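Local structure of xylose isomerase domain protein TIM barrel (Planctomyces limnophilus, 3TVA) at residues D184-I189 with K213-A218. The protein binds magnesium and is probably an isomerase with a xylose isomerase-like TIM barrel. Sequence-based numbering, arbitrary orientation. Where two conformers were deposited one is given.
Sequences DPANMI and KDALWA. With MG (magnesium ion), chain C.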
loop_
_atom_site.group_PDB
_atom_site.type_symbol
_atom_site.label_atom_id
_atom_site.label_comp_id
_atom_site.label_asym_id
_atom_site.label_seq_id
_atom_site.Cartn_x
_atom_site.Cartn_y
_atom_site.Cartn_z
ATOM N N ASP A 184 2.260 4.218 4.363
ATOM C CA ASP A 184 2.081 5.319 3.408
ATOM C C ASP A 184 1.876 6.651 4.133
ATOM O O ASP A 184 0.782 6.949 4.586
ATOM C CB ASP A 184 0.931 5.071 2.427
ATOM C CG ASP A 184 0.813 6.184 1.375
ATOM O OD1 ASP A 184 1.191 7.345 1.632
ATOM O OD2 ASP A 184 0.361 5.913 0.258
ATOM N N PRO A 185 2.943 7.432 4.295
ATOM C CA PRO A 185 2.809 8.678 5.067
ATOM C C PRO A 185 1.837 9.699 4.451
ATOM O O PRO A 185 1.211 10.460 5.193
ATOM C CB PRO A 185 4.231 9.225 5.079
ATOM C CG PRO A 185 4.831 8.720 3.785
ATOM C CD PRO A 185 4.177 7.390 3.490
ATOM N N ALA A 186 1.712 9.728 3.123
ATOM C CA ALA A 186 0.847 10.709 2.494
ATOM C C ALA A 186 -0.611 10.462 2.851
ATOM O O ALA A 186 -1.386 11.417 2.974
ATOM C CB ALA A 186 1.038 10.724 0.978
ATOM N N ASN A 187 -0.978 9.194 3.057
ATOM C CA ASN A 187 -2.360 8.860 3.409
ATOM C C ASN A 187 -2.825 9.541 4.691
ATOM O O ASN A 187 -3.955 10.001 4.777
ATOM C CB ASN A 187 -2.585 7.339 3.507
ATOM C CG ASN A 187 -2.526 6.648 2.138
ATOM O OD1 ASN A 187 -2.459 7.308 1.100
ATOM N ND2 ASN A 187 -2.576 5.317 2.136
HETATM N N MSE A 188 -1.952 9.621 5.685
HETATM C CA MSE A 188 -2.357 10.242 6.939
HETATM C C MSE A 188 -2.529 11.745 6.824
HETATM O O MSE A 188 -3.293 12.347 7.577
HETATM C CB MSE A 188 -1.377 9.908 8.038
HETATM C CG MSE A 188 -1.404 8.445 8.394
HETATM SE SE MSE A 188 -0.393 8.279 10.019
HETATM C CE MSE A 188 -1.668 9.090 11.274
ATOM N N ILE A 189 -1.821 12.349 5.877
ATOM C CA ILE A 189 -2.037 13.750 5.571
ATOM C C ILE A 189 -3.327 13.938 4.782
ATOM O O ILE A 189 -4.075 14.889 5.013
ATOM C CB ILE A 189 -0.833 14.336 4.824
ATOM C CG1 ILE A 189 0.390 14.301 5.744
ATOM C CG2 ILE A 189 -1.130 15.746 4.365
ATOM C CD1 ILE A 189 1.647 14.881 5.136
ATOM N N LYS A 213 5.110 8.606 -1.195
ATOM C CA LYS A 213 4.085 9.442 -1.799
ATOM C C LYS A 213 4.024 10.705 -0.945
ATOM O O LYS A 213 4.391 10.672 0.233
ATOM C CB LYS A 213 2.734 8.716 -1.805
ATOM C CG LYS A 213 1.700 9.404 -2.684
ATOM C CD LYS A 213 0.291 9.272 -2.142
ATOM C CE LYS A 213 -0.240 7.900 -2.285
ATOM N NZ LYS A 213 -1.333 7.610 -1.292
ATOM N N ASP A 214 3.576 11.819 -1.518
ATOM C CA ASP A 214 3.574 13.085 -0.778
ATOM C C ASP A 214 2.210 13.771 -0.881
ATOM O O ASP A 214 1.452 13.527 -1.825
ATOM C CB ASP A 214 4.678 14.009 -1.314
ATOM C CG ASP A 214 5.235 14.968 -0.248
ATOM O OD1 ASP A 214 4.609 15.147 0.824
ATOM O OD2 ASP A 214 6.308 15.556 -0.499
ATOM N N ALA A 215 1.897 14.629 0.086
ATOM C CA ALA A 215 0.618 15.332 0.080
ATOM C C ALA A 215 0.679 16.620 0.886
ATOM O O ALA A 215 1.553 16.788 1.737
ATOM C CB ALA A 215 -0.490 14.426 0.621
ATOM N N LEU A 216 -0.268 17.515 0.620
ATOM C CA LEU A 216 -0.427 18.750 1.385
ATOM C C LEU A 216 -1.609 18.591 2.333
ATOM O O LEU A 216 -2.635 18.018 1.952
ATOM C CB LEU A 216 -0.692 19.931 0.441
ATOM C CG LEU A 216 0.420 20.289 -0.550
ATOM C CD1 LEU A 216 -0.069 21.338 -1.578
ATOM C CD2 LEU A 216 1.674 20.802 0.199
ATOM N N TRP A 217 -1.473 19.075 3.563
ATOM C CA TRP A 217 -2.600 19.076 4.499
ATOM C C TRP A 217 -3.774 19.880 3.952
ATOM O O TRP A 217 -3.584 20.874 3.252
ATOM C CB TRP A 217 -2.194 19.704 5.836
ATOM C CG TRP A 217 -1.204 18.901 6.601
ATOM C CD1 TRP A 217 0.151 19.087 6.641
ATOM C CD2 TRP A 217 -1.479 17.780 7.448
ATOM N NE1 TRP A 217 0.733 18.140 7.451
ATOM C CE2 TRP A 217 -0.243 17.326 7.957
ATOM C CE3 TRP A 217 -2.647 17.108 7.813
ATOM C CZ2 TRP A 217 -0.144 16.241 8.825
ATOM C CZ3 TRP A 217 -2.550 16.025 8.667
ATOM C CH2 TRP A 217 -1.304 15.601 9.162
ATOM N N ALA A 218 -4.990 19.468 4.295
ATOM C CA ALA A 218 -6.150 20.336 4.106
ATOM C C ALA A 218 -6.033 21.521 5.069
ATOM O O ALA A 218 -5.260 21.461 6.031
ATOM C CB ALA A 218 -7.435 19.553 4.373
HETATM MG MG MG C . -0.291 3.857 -0.763
HETATM O O HOH W 1 -5.573 16.868 5.535
#
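One face of the Trp217 indole lies against Ile189, whose CG2 makes a CH-pi contact 3.9 Å from the centroid of the five-membered ring, while CG1 packs over the six-membered ring, 3.7 Å from Trp217 CZ2. Ile189 CG2, anti to the backbone N (chi1, measured to CG1, is -64°), also reaches the Leu216-Trp217 peptide. Were Trp217 an alanine, Ile189 CG1 and CG2 would probably lose the aromatic face they pack on. A water joins Ile189 O to Ala218 N. A second flat group, the Asp184 carboxylate, takes Lys213 NZ on the syn side of OD2 at 2.9 Å, 31° out of its plane, and the same oxygen binds magnesium at 2.4 Å. OD1 accepts the backbone N-H of Asn187 from above the carboxylate plane, N-capping helix 185-190. In this TIM barrel, the salt bridge ties the loop after strand 179-183 to the chain entering 214-216, the last part of the interrupted neighbouring strand 207-216, beside the metal site completed by Glu158, His211 and Glu259. Bent at chi2 and chi3, the lysine chain passes Ala186 CB, 3.5 Å from Lys213 CD, and brings NZ to 2.7 Å from Asn187 OD1; Asn187 ND2 donates to Thr159 O. Between the lysine and the indole, Ala186 CB packs on Ala215 CB.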